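PDB 1F5M: free methionine-R-sulfoxide reductase, which catalyses the thioredoxin-dependent reduction of the R-enantiomer of free methionine sulfoxide to methionine and takes part in protection against oxidative stress. Local coordinates for residues A10-N18 / S51-S59; K21-Y32 / V161-L172. All blocks are in the same frame, centred on the assembly; numbering follows the deposited sequence.

Contact 1 and contact 2 lie about 12 Å apart, centre to centre, in the helical layer of a GAF domain. Their segments alternate along the chain: 10-18, then 21-32, then 51-59, and much later 161-172, with the strands of the antiparallel sheet intervening before the last. Helix 21-36 joins the two contacts, since I24 and L28 pack on helix 42-59 while L25, L28, L29 and Y32 meet helix 160-176. Two probable hydrogen bonds link the contacts directly: Y57 OH to D162 OD1 at 2.6 Å ties helix 42-59 to helix 160-176, and H12 ND1 to S31 OG at 2.8 Å ties segment 10-18 to helix 21-36. Contact 1 alone reaches the second subunit.

Contact 1: residues A10-N18 / S51-S59; sequences ADHVNYSSN and SLIWHAYKS
V13 and H55 form the tight part, the valine's branched end crossing the histidine at about a right angle. CG1 lies over one face of the imidazole, offset toward its rim, while W54 CD1 covers the opposite face 3.8 Å above the plane; the ring is thus sandwiched between its own helix and the N-terminal segment. The other methyl, V13 CG2, comes 3.5 Å from H55 CB and also meets L52, whose CD2 is 4.1 Å away. With CG anti to its carbonyl carbon, H55 carries its ring toward the loop (chi1 -69°), and chi2 -80° turns the face to V13. Cut back to an alanine, this position is likely to leave a gap beside V13 CG1 and W54 CD1 without the ring it rests on.

Farther along, Y15 makes a second packed spot against A56 and S59, with a water beside it. The ring turns its edge to helix 42-59, with S59 OG near the ring plane and 3.4 Å from Y15 CE1, and Y15 OH lies 3.0 Å from A56 CA. That OH stands 2.5 Å from a water that donates to L52 O, bridging loop and helix. S59 OG gives its proton to A56 O at 3.0 Å. The loose side is the exposed end, where S17 offers just its CB, 3.8 Å from S59 O, and S16 OG accepts from N18 N in an ST turn.

On the V13 side the second subunit closes in: its K88 packs on V13 and binds N14 OD1, and its G87 O accepts from S51 OG. The arrangement is that of an N-terminal arm, ending in a short 3-10 segment and a loop, laid along helix 42-59 of the GAF domain at the dimer interface.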
loop_
_atom_site.group_PDB
_atom_site.type_symbol
_atom_site.label_atom_id
_atom_site.label_comp_id
_atom_site.label_asym_id
_atom_site.label_seq_id
_atom_site.Cartn_x
_atom_site.Cartn_y
_atom_site.Cartn_z
ATOM N N ALA B 10 3.411 -10.557 9.398
ATOM C CA ALA B 10 2.303 -9.769 9.921
ATOM C C ALA B 10 2.425 -9.388 11.413
ATOM O O ALA B 10 1.840 -8.391 11.862
ATOM C CB ALA B 10 1.001 -10.518 9.667
ATOM N N ASP B 11 3.225 -10.149 12.163
ATOM C CA ASP B 11 3.391 -9.917 13.589
ATOM C C ASP B 11 4.056 -8.614 13.975
ATOM O O ASP B 11 4.006 -8.200 15.119
ATOM C CB ASP B 11 4.113 -11.101 14.242
ATOM C CG ASP B 11 3.248 -12.361 14.280
ATOM O OD1 ASP B 11 2.041 -12.282 14.627
ATOM O OD2 ASP B 11 3.772 -13.437 13.977
ATOM N N HIS B 12 4.686 -7.949 13.027
ATOM C CA HIS B 12 5.278 -6.668 13.343
ATOM C C HIS B 12 4.199 -5.665 13.676
ATOM O O HIS B 12 4.452 -4.595 14.250
ATOM C CB HIS B 12 6.054 -6.153 12.143
ATOM C CG HIS B 12 7.351 -6.851 11.947
ATOM N ND1 HIS B 12 8.470 -6.567 12.703
ATOM C CD2 HIS B 12 7.703 -7.849 11.105
ATOM C CE1 HIS B 12 9.456 -7.354 12.326
ATOM N NE2 HIS B 12 9.016 -8.141 11.359
ATOM N N VAL B 13 2.977 -6.012 13.310
ATOM C CA VAL B 13 1.857 -5.119 13.500
ATOM C C VAL B 13 0.867 -5.715 14.511
ATOM O O VAL B 13 -0.241 -5.211 14.705
ATOM C CB VAL B 13 1.262 -4.858 12.066
ATOM C CG1 VAL B 13 -0.209 -4.895 12.067
ATOM C CG2 VAL B 13 1.843 -3.566 11.498
ATOM N N ASN B 14 1.286 -6.795 15.173
ATOM C CA ASN B 14 0.439 -7.447 16.166
ATOM C C ASN B 14 1.058 -7.231 17.533
ATOM O O ASN B 14 2.012 -7.922 17.906
ATOM C CB ASN B 14 0.325 -8.963 15.904
ATOM C CG ASN B 14 -0.440 -9.288 14.626
ATOM O OD1 ASN B 14 -1.405 -8.601 14.268
ATOM N ND2 ASN B 14 -0.049 -10.360 13.962
ATOM N N TYR B 15 0.554 -6.248 18.260
ATOM C CA TYR B 15 1.034 -5.976 19.608
ATOM C C TYR B 15 -0.093 -5.312 20.369
ATOM O O TYR B 15 -1.044 -4.817 19.768
ATOM C CB TYR B 15 2.260 -5.088 19.577
ATOM C CG TYR B 15 2.111 -3.915 18.659
ATOM C CD1 TYR B 15 1.522 -2.725 19.093
ATOM C CD2 TYR B 15 2.583 -3.985 17.345
ATOM C CE1 TYR B 15 1.411 -1.635 18.236
ATOM C CE2 TYR B 15 2.471 -2.906 16.485
ATOM C CZ TYR B 15 1.886 -1.744 16.934
ATOM O OH TYR B 15 1.737 -0.732 16.047
ATOM N N SER B 16 0.013 -5.299 21.688
ATOM C CA SER B 16 -1.049 -4.739 22.501
ATOM C C SER B 16 -1.113 -3.241 22.394
ATOM O O SER B 16 -0.100 -2.579 22.193
ATOM C CB SER B 16 -0.881 -5.124 23.974
ATOM O OG SER B 16 -0.543 -3.974 24.729
ATOM N N SER B 17 -2.326 -2.721 22.518
ATOM C CA SER B 17 -2.556 -1.281 22.473
ATOM C C SER B 17 -2.287 -0.692 23.851
ATOM O O SER B 17 -2.479 0.517 24.054
ATOM C CB SER B 17 -3.997 -0.992 22.047
ATOM O OG SER B 17 -4.926 -1.646 22.921
ATOM N N ASN B 18 -1.839 -1.535 24.796
ATOM C CA ASN B 18 -1.524 -1.082 26.160
ATOM C C ASN B 18 -0.089 -0.638 26.268
ATOM O O ASN B 18 0.356 -0.239 27.332
ATOM C CB ASN B 18 -1.757 -2.163 27.227
ATOM C CG ASN B 18 -3.225 -2.437 27.483
ATOM O OD1 ASN B 18 -4.059 -1.525 27.439
ATOM N ND2 ASN B 18 -3.550 -3.699 27.778
ATOM N N SER B 51 2.330 0.021 6.200
ATOM C CA SER B 51 1.549 -0.822 7.096
ATOM C C SER B 51 1.951 -0.634 8.593
ATOM O O SER B 51 1.112 -0.672 9.496
ATOM C CB SER B 51 1.750 -2.270 6.676
ATOM O OG SER B 51 1.013 -3.106 7.495
ATOM N N LEU B 52 3.238 -0.430 8.846
ATOM C CA LEU B 52 3.780 -0.233 10.195
ATOM C C LEU B 52 3.155 1.060 10.761
ATOM O O LEU B 52 2.550 1.056 11.857
ATOM C CB LEU B 52 5.331 -0.081 10.138
ATOM C CG LEU B 52 6.127 -1.390 9.967
ATOM C CD1 LEU B 52 7.662 -1.142 9.901
ATOM C CD2 LEU B 52 5.781 -2.308 11.171
ATOM N N ILE B 53 3.203 2.119 9.966
ATOM C CA ILE B 53 2.689 3.433 10.397
ATOM C C ILE B 53 1.188 3.376 10.671
ATOM O O ILE B 53 0.724 3.822 11.711
ATOM C CB ILE B 53 2.977 4.491 9.330
ATOM C CG1 ILE B 53 4.497 4.654 9.190
ATOM C CG2 ILE B 53 2.295 5.832 9.685
ATOM C CD1 ILE B 53 4.899 5.407 7.962
ATOM N N TRP B 54 0.456 2.735 9.763
ATOM C CA TRP B 54 -0.986 2.638 9.857
ATOM C C TRP B 54 -1.387 1.969 11.180
ATOM O O TRP B 54 -2.190 2.504 11.942
ATOM C CB TRP B 54 -1.554 1.788 8.667
ATOM C CG TRP B 54 -3.056 1.529 8.846
ATOM C CD1 TRP B 54 -3.638 0.595 9.652
ATOM C CD2 TRP B 54 -4.110 2.301 8.300
ATOM N NE1 TRP B 54 -4.996 0.740 9.644
ATOM C CE2 TRP B 54 -5.322 1.782 8.816
ATOM C CE3 TRP B 54 -4.158 3.406 7.426
ATOM C CZ2 TRP B 54 -6.582 2.318 8.482
ATOM C CZ3 TRP B 54 -5.413 3.945 7.092
ATOM C CH2 TRP B 54 -6.612 3.392 7.623
ATOM N N HIS B 55 -0.849 0.769 11.426
ATOM C CA HIS B 55 -1.178 0.030 12.624
ATOM C C HIS B 55 -0.708 0.685 13.909
ATOM O O HIS B 55 -1.390 0.577 14.931
ATOM C CB HIS B 55 -0.649 -1.391 12.503
ATOM C CG HIS B 55 -1.377 -2.193 11.467
ATOM N ND1 HIS B 55 -2.610 -2.780 11.705
ATOM C CD2 HIS B 55 -1.116 -2.386 10.155
ATOM C CE1 HIS B 55 -3.076 -3.290 10.579
ATOM N NE2 HIS B 55 -2.188 -3.057 9.620
ATOM N N ALA B 56 0.448 1.319 13.882
ATOM C CA ALA B 56 0.924 2.028 15.081
ATOM C C ALA B 56 -0.093 3.102 15.484
ATOM O O ALA B 56 -0.509 3.195 16.662
ATOM C CB ALA B 56 2.268 2.696 14.828
ATOM N N TYR B 57 -0.488 3.932 14.531
ATOM C CA TYR B 57 -1.437 4.981 14.884
ATOM C C TYR B 57 -2.804 4.461 15.268
ATOM O O TYR B 57 -3.480 5.078 16.097
ATOM C CB TYR B 57 -1.541 6.032 13.772
ATOM C CG TYR B 57 -0.396 6.994 13.900
ATOM C CD1 TYR B 57 0.820 6.732 13.278
ATOM C CD2 TYR B 57 -0.471 8.074 14.797
ATOM C CE1 TYR B 57 1.950 7.500 13.555
ATOM C CE2 TYR B 57 0.652 8.847 15.081
ATOM C CZ TYR B 57 1.860 8.550 14.463
ATOM O OH TYR B 57 3.014 9.217 14.791
ATOM N N LYS B 58 -3.211 3.321 14.702
ATOM C CA LYS B 58 -4.509 2.757 15.044
ATOM C C LYS B 58 -4.459 2.337 16.500
ATOM O O LYS B 58 -5.425 2.536 17.233
ATOM C CB LYS B 58 -4.851 1.512 14.167
ATOM C CG LYS B 58 -5.569 1.844 12.837
ATOM C CD LYS B 58 -6.756 2.772 13.112
ATOM C CE LYS B 58 -7.633 3.107 11.899
ATOM N NZ LYS B 58 -8.450 4.410 12.124
ATOM N N SER B 59 -3.338 1.753 16.932
ATOM C CA SER B 59 -3.255 1.298 18.312
ATOM C C SER B 59 -3.084 2.466 19.279
ATOM O O SER B 59 -3.503 2.355 20.427
ATOM C CB SER B 59 -2.148 0.254 18.492
ATOM O OG SER B 59 -0.890 0.855 18.532
HETATM O O HOH W 1 3.160 -0.821 13.965
#

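Contact 2: residues K21-Y32 / V161-L172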
loop_
_atom_site.group_PDB
_atom_site.type_symbol
_atom_site.label_atom_id
_atom_site.label_comp_id
_atom_site.label_asym_id
_atom_site.label_seq_id
_atom_site.Cartn_x
_atom_site.Cartn_y
_atom_site.Cartn_z
ATOM N N LYS B 21 2.958 5.146 23.828
ATOM C CA LYS B 21 3.426 5.674 22.561
ATOM C C LYS B 21 4.944 5.568 22.274
ATOM O O LYS B 21 5.339 5.200 21.163
ATOM C CB LYS B 21 2.937 7.126 22.406
ATOM C CG LYS B 21 3.194 7.730 21.021
ATOM C CD LYS B 21 2.466 9.038 20.876
ATOM C CE LYS B 21 2.567 9.580 19.462
ATOM N NZ LYS B 21 1.724 10.814 19.307
ATOM N N GLU B 22 5.801 5.873 23.251
ATOM C CA GLU B 22 7.233 5.761 22.989
ATOM C C GLU B 22 7.611 4.330 22.631
ATOM O O GLU B 22 8.410 4.110 21.726
ATOM C CB GLU B 22 8.059 6.245 24.195
ATOM C CG GLU B 22 7.649 7.664 24.700
ATOM C CD GLU B 22 7.452 8.713 23.571
ATOM O OE1 GLU B 22 8.465 9.065 22.909
ATOM O OE2 GLU B 22 6.292 9.191 23.359
ATOM N N GLU B 23 7.040 3.358 23.334
ATOM C CA GLU B 23 7.341 1.938 23.059
ATOM C C GLU B 23 6.920 1.545 21.645
ATOM O O GLU B 23 7.662 0.874 20.919
ATOM C CB GLU B 23 6.581 1.002 24.010
ATOM C CG GLU B 23 6.992 1.031 25.459
ATOM C CD GLU B 23 6.307 -0.077 26.261
ATOM O OE1 GLU B 23 5.049 -0.095 26.313
ATOM O OE2 GLU B 23 7.028 -0.936 26.838
ATOM N N ILE B 24 5.693 1.929 21.287
ATOM C CA ILE B 24 5.129 1.618 19.987
ATOM C C ILE B 24 5.962 2.204 18.843
ATOM O O ILE B 24 6.254 1.539 17.858
ATOM C CB ILE B 24 3.671 2.134 19.914
ATOM C CG1 ILE B 24 2.812 1.351 20.908
ATOM C CG2 ILE B 24 3.130 2.019 18.498
ATOM C CD1 ILE B 24 1.362 1.762 20.900
ATOM N N LEU B 25 6.374 3.445 18.974
ATOM C CA LEU B 25 7.138 4.060 17.905
ATOM C C LEU B 25 8.561 3.533 17.859
ATOM O O LEU B 25 9.184 3.432 16.772
ATOM C CB LEU B 25 7.127 5.589 18.082
ATOM C CG LEU B 25 5.714 6.202 18.113
ATOM C CD1 LEU B 25 5.789 7.722 18.178
ATOM C CD2 LEU B 25 4.960 5.765 16.881
ATOM N N GLU B 26 9.103 3.200 19.022
ATOM C CA GLU B 26 10.455 2.692 19.015
ATOM C C GLU B 26 10.432 1.306 18.377
ATOM O O GLU B 26 11.342 0.939 17.645
ATOM C CB GLU B 26 11.031 2.636 20.443
ATOM C CG GLU B 26 12.509 2.278 20.442
ATOM C CD GLU B 26 13.287 2.943 19.273
ATOM O OE1 GLU B 26 13.376 4.231 19.252
ATOM O OE2 GLU B 26 13.792 2.156 18.394
ATOM N N GLN B 27 9.379 0.548 18.647
ATOM C CA GLN B 27 9.238 -0.789 18.064
ATOM C C GLN B 27 9.053 -0.708 16.566
ATOM O O GLN B 27 9.402 -1.638 15.840
ATOM C CB GLN B 27 8.020 -1.513 18.635
ATOM C CG GLN B 27 8.361 -2.527 19.712
ATOM C CD GLN B 27 7.121 -3.086 20.402
ATOM O OE1 GLN B 27 6.135 -3.474 19.737
ATOM N NE2 GLN B 27 7.161 -3.139 21.750
ATOM N N LEU B 28 8.447 0.381 16.107
ATOM C CA LEU B 28 8.219 0.530 14.677
ATOM C C LEU B 28 9.552 0.759 13.999
ATOM O O LEU B 28 9.829 0.135 12.984
ATOM C CB LEU B 28 7.261 1.697 14.377
ATOM C CG LEU B 28 6.905 1.921 12.902
ATOM C CD1 LEU B 28 5.572 2.554 12.832
ATOM C CD2 LEU B 28 7.937 2.792 12.192
ATOM N N LEU B 29 10.382 1.643 14.551
ATOM C CA LEU B 29 11.704 1.921 13.954
ATOM C C LEU B 29 12.515 0.622 13.869
ATOM O O LEU B 29 13.184 0.366 12.842
ATOM C CB LEU B 29 12.462 2.971 14.786
ATOM C CG LEU B 29 11.875 4.405 14.819
ATOM C CD1 LEU B 29 12.754 5.260 15.718
ATOM C CD2 LEU B 29 11.757 5.038 13.395
ATOM N N LEU B 30 12.450 -0.206 14.928
ATOM C CA LEU B 30 13.178 -1.489 14.955
ATOM C C LEU B 30 12.590 -2.462 13.923
ATOM O O LEU B 30 13.332 -3.169 13.260
ATOM C CB LEU B 30 13.119 -2.127 16.340
ATOM C CG LEU B 30 13.882 -1.329 17.406
ATOM C CD1 LEU B 30 13.742 -2.000 18.766
ATOM C CD2 LEU B 30 15.355 -1.235 16.986
ATOM N N SER B 31 11.264 -2.508 13.794
ATOM C CA SER B 31 10.655 -3.391 12.792
ATOM C C SER B 31 11.038 -2.915 11.376
ATOM O O SER B 31 11.334 -3.709 10.509
ATOM C CB SER B 31 9.127 -3.398 12.915
ATOM O OG SER B 31 8.657 -4.100 14.067
ATOM N N TYR B 32 11.004 -1.614 11.122
ATOM C CA TYR B 32 11.339 -1.144 9.793
ATOM C C TYR B 32 12.767 -1.555 9.437
ATOM O O TYR B 32 13.047 -1.973 8.318
ATOM C CB TYR B 32 11.203 0.377 9.688
ATOM C CG TYR B 32 11.695 0.871 8.359
ATOM C CD1 TYR B 32 10.870 0.828 7.254
ATOM C CD2 TYR B 32 13.037 1.224 8.179
ATOM C CE1 TYR B 32 11.333 1.105 6.008
ATOM C CE2 TYR B 32 13.531 1.503 6.910
ATOM C CZ TYR B 32 12.653 1.429 5.827
ATOM O OH TYR B 32 13.091 1.624 4.561
ATOM N N VAL B 161 6.069 14.935 18.721
ATOM C CA VAL B 161 6.643 13.629 19.025
ATOM C C VAL B 161 6.467 12.803 17.732
ATOM O O VAL B 161 7.301 11.979 17.399
ATOM C CB VAL B 161 5.871 12.889 20.160
ATOM C CG1 VAL B 161 5.965 11.328 19.954
ATOM C CG2 VAL B 161 6.461 13.271 21.514
ATOM N N ASP B 162 5.369 13.025 17.013
ATOM C CA ASP B 162 5.127 12.313 15.758
ATOM C C ASP B 162 6.196 12.741 14.749
ATOM O O ASP B 162 6.734 11.920 14.004
ATOM C CB ASP B 162 3.747 12.679 15.220
ATOM C CG ASP B 162 2.648 12.215 16.142
ATOM O OD1 ASP B 162 2.764 11.060 16.590
ATOM O OD2 ASP B 162 1.702 12.990 16.406
ATOM N N LYS B 163 6.486 14.032 14.722
ATOM C CA LYS B 163 7.498 14.572 13.819
ATOM C C LYS B 163 8.866 13.992 14.128
ATOM O O LYS B 163 9.669 13.697 13.212
ATOM C CB LYS B 163 7.601 16.100 13.972
ATOM C CG LYS B 163 8.845 16.683 13.192
ATOM C CD LYS B 163 9.043 18.193 13.442
ATOM C CE LYS B 163 10.400 18.661 12.903
ATOM N NZ LYS B 163 10.504 20.125 13.104
ATOM N N GLU B 164 9.163 13.891 15.427
ATOM C CA GLU B 164 10.455 13.413 15.850
ATOM C C GLU B 164 10.630 11.971 15.388
ATOM O O GLU B 164 11.666 11.649 14.781
ATOM C CB GLU B 164 10.610 13.496 17.372
ATOM C CG GLU B 164 11.996 13.129 17.846
ATOM C CD GLU B 164 12.241 13.480 19.301
ATOM O OE1 GLU B 164 13.324 14.017 19.560
ATOM O OE2 GLU B 164 11.366 13.234 20.185
ATOM N N PHE B 165 9.658 11.114 15.663
ATOM C CA PHE B 165 9.782 9.715 15.221
ATOM C C PHE B 165 9.703 9.561 13.711
ATOM O O PHE B 165 10.408 8.715 13.132
ATOM C CB PHE B 165 8.736 8.800 15.886
ATOM C CG PHE B 165 9.181 8.249 17.254
ATOM C CD1 PHE B 165 8.692 8.804 18.459
ATOM C CD2 PHE B 165 10.120 7.199 17.337
ATOM C CE1 PHE B 165 9.126 8.327 19.723
ATOM C CE2 PHE B 165 10.578 6.700 18.608
ATOM C CZ PHE B 165 10.078 7.263 19.801
ATOM N N LEU B 166 8.867 10.350 13.040
ATOM C CA LEU B 166 8.777 10.162 11.596
ATOM C C LEU B 166 10.028 10.683 10.904
ATOM O O LEU B 166 10.378 10.191 9.824
ATOM C CB LEU B 166 7.545 10.835 11.020
ATOM C CG LEU B 166 6.220 10.223 11.438
ATOM C CD1 LEU B 166 5.064 11.124 10.938
ATOM C CD2 LEU B 166 6.077 8.843 10.837
ATOM N N GLU B 167 10.702 11.684 11.482
ATOM C CA GLU B 167 11.918 12.167 10.833
ATOM C C GLU B 167 13.020 11.137 11.033
ATOM O O GLU B 167 13.922 11.073 10.226
ATOM C CB GLU B 167 12.347 13.564 11.353
ATOM C CG GLU B 167 11.391 14.661 10.848
ATOM C CD GLU B 167 11.906 16.084 11.016
ATOM O OE1 GLU B 167 12.787 16.300 11.875
ATOM O OE2 GLU B 167 11.413 16.993 10.286
ATOM N N LYS B 168 12.961 10.326 12.088
ATOM C CA LYS B 168 13.989 9.301 12.282
ATOM C C LYS B 168 13.733 8.211 11.236
ATOM O O LYS B 168 14.671 7.667 10.634
ATOM C CB LYS B 168 13.869 8.644 13.637
ATOM C CG LYS B 168 14.449 9.454 14.793
ATOM C CD LYS B 168 14.022 8.833 16.142
ATOM C CE LYS B 168 14.617 9.639 17.299
ATOM N NZ LYS B 168 14.156 9.165 18.631
ATOM N N LEU B 169 12.450 7.937 11.021
ATOM C CA LEU B 169 12.039 6.917 10.068
ATOM C C LEU B 169 12.439 7.293 8.650
ATOM O O LEU B 169 12.815 6.428 7.860
ATOM C CB LEU B 169 10.519 6.706 10.121
ATOM C CG LEU B 169 9.958 5.659 9.120
ATOM C CD1 LEU B 169 10.583 4.276 9.407
ATOM C CD2 LEU B 169 8.429 5.580 9.279
ATOM N N ALA B 170 12.311 8.573 8.328
ATOM C CA ALA B 170 12.645 9.083 7.024
ATOM C C ALA B 170 14.143 8.884 6.797
ATOM O O ALA B 170 14.575 8.569 5.696
ATOM C CB ALA B 170 12.242 10.612 6.916
ATOM N N LYS B 171 14.942 9.080 7.836
ATOM C CA LYS B 171 16.387 8.891 7.685
ATOM C C LYS B 171 16.743 7.405 7.439
ATOM O O LYS B 171 17.656 7.086 6.661
ATOM C CB LYS B 171 17.112 9.435 8.919
ATOM C CG LYS B 171 17.135 10.948 8.972
ATOM C CD LYS B 171 17.780 11.421 10.261
ATOM C CE LYS B 171 17.749 12.948 10.358
ATOM N NZ LYS B 171 16.337 13.490 10.241
ATOM N N LEU B 172 15.991 6.517 8.071
ATOM C CA LEU B 172 16.208 5.079 7.937
ATOM C C LEU B 172 15.798 4.607 6.550
ATOM O O LEU B 172 16.335 3.599 6.024
ATOM C CB LEU B 172 15.395 4.294 8.994
ATOM C CG LEU B 172 15.825 4.310 10.451
ATOM C CD1 LEU B 172 14.908 3.436 11.291
ATOM C CD2 LEU B 172 17.257 3.830 10.551
HETATM O O HOH W 2 15.564 6.858 18.728
#
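F165 inserts as a knob among E22, L25, E26 and L29. Followed outward, its CB meets L25 CD1 at 3.9 Å; CG and CD2 lie beneath L25 CB, which sits 3.3 Å from the ring centroid, almost straight above it, as a CH-pi contact. CD2 also touches L29 CD1 at 3.6 Å, in the ring plane. At the far edge the glutamates flank the ring: E22 OE1 is 3.3 Å from F165 CE1, E26 OE1 faces CE2, and CZ, the tip, has L25 CB over its face and E22 OE1 at its edge. Both carboxylates are turned well out of the ring plane.

Helices 21-36 and 160-176 run almost parallel here, 6° between segment axes 10.5 Å apart, and L29 returns the knob into a hole formed by F165, K168, L169 and L172. This is knobs-into-holes packing within the GAF domain's helical layer; behind it L166 and A170 of helix 160-176 rest on the sheet.

Toward the C-terminal ends, L169 CD1 makes an off-centre CH-pi contact with Y32, 3.7 Å from Y32 CG, while Y32 OH bonds to S176. At the opposite end K21, extended beyond CG with CG anti to N (chi1 -172°), delivers NZ to D162 OD1 at 2.9 Å. This salt bridge arrives on the syn side, 31° out of the carboxylate plane, and Y57 OH shares the same oxygen.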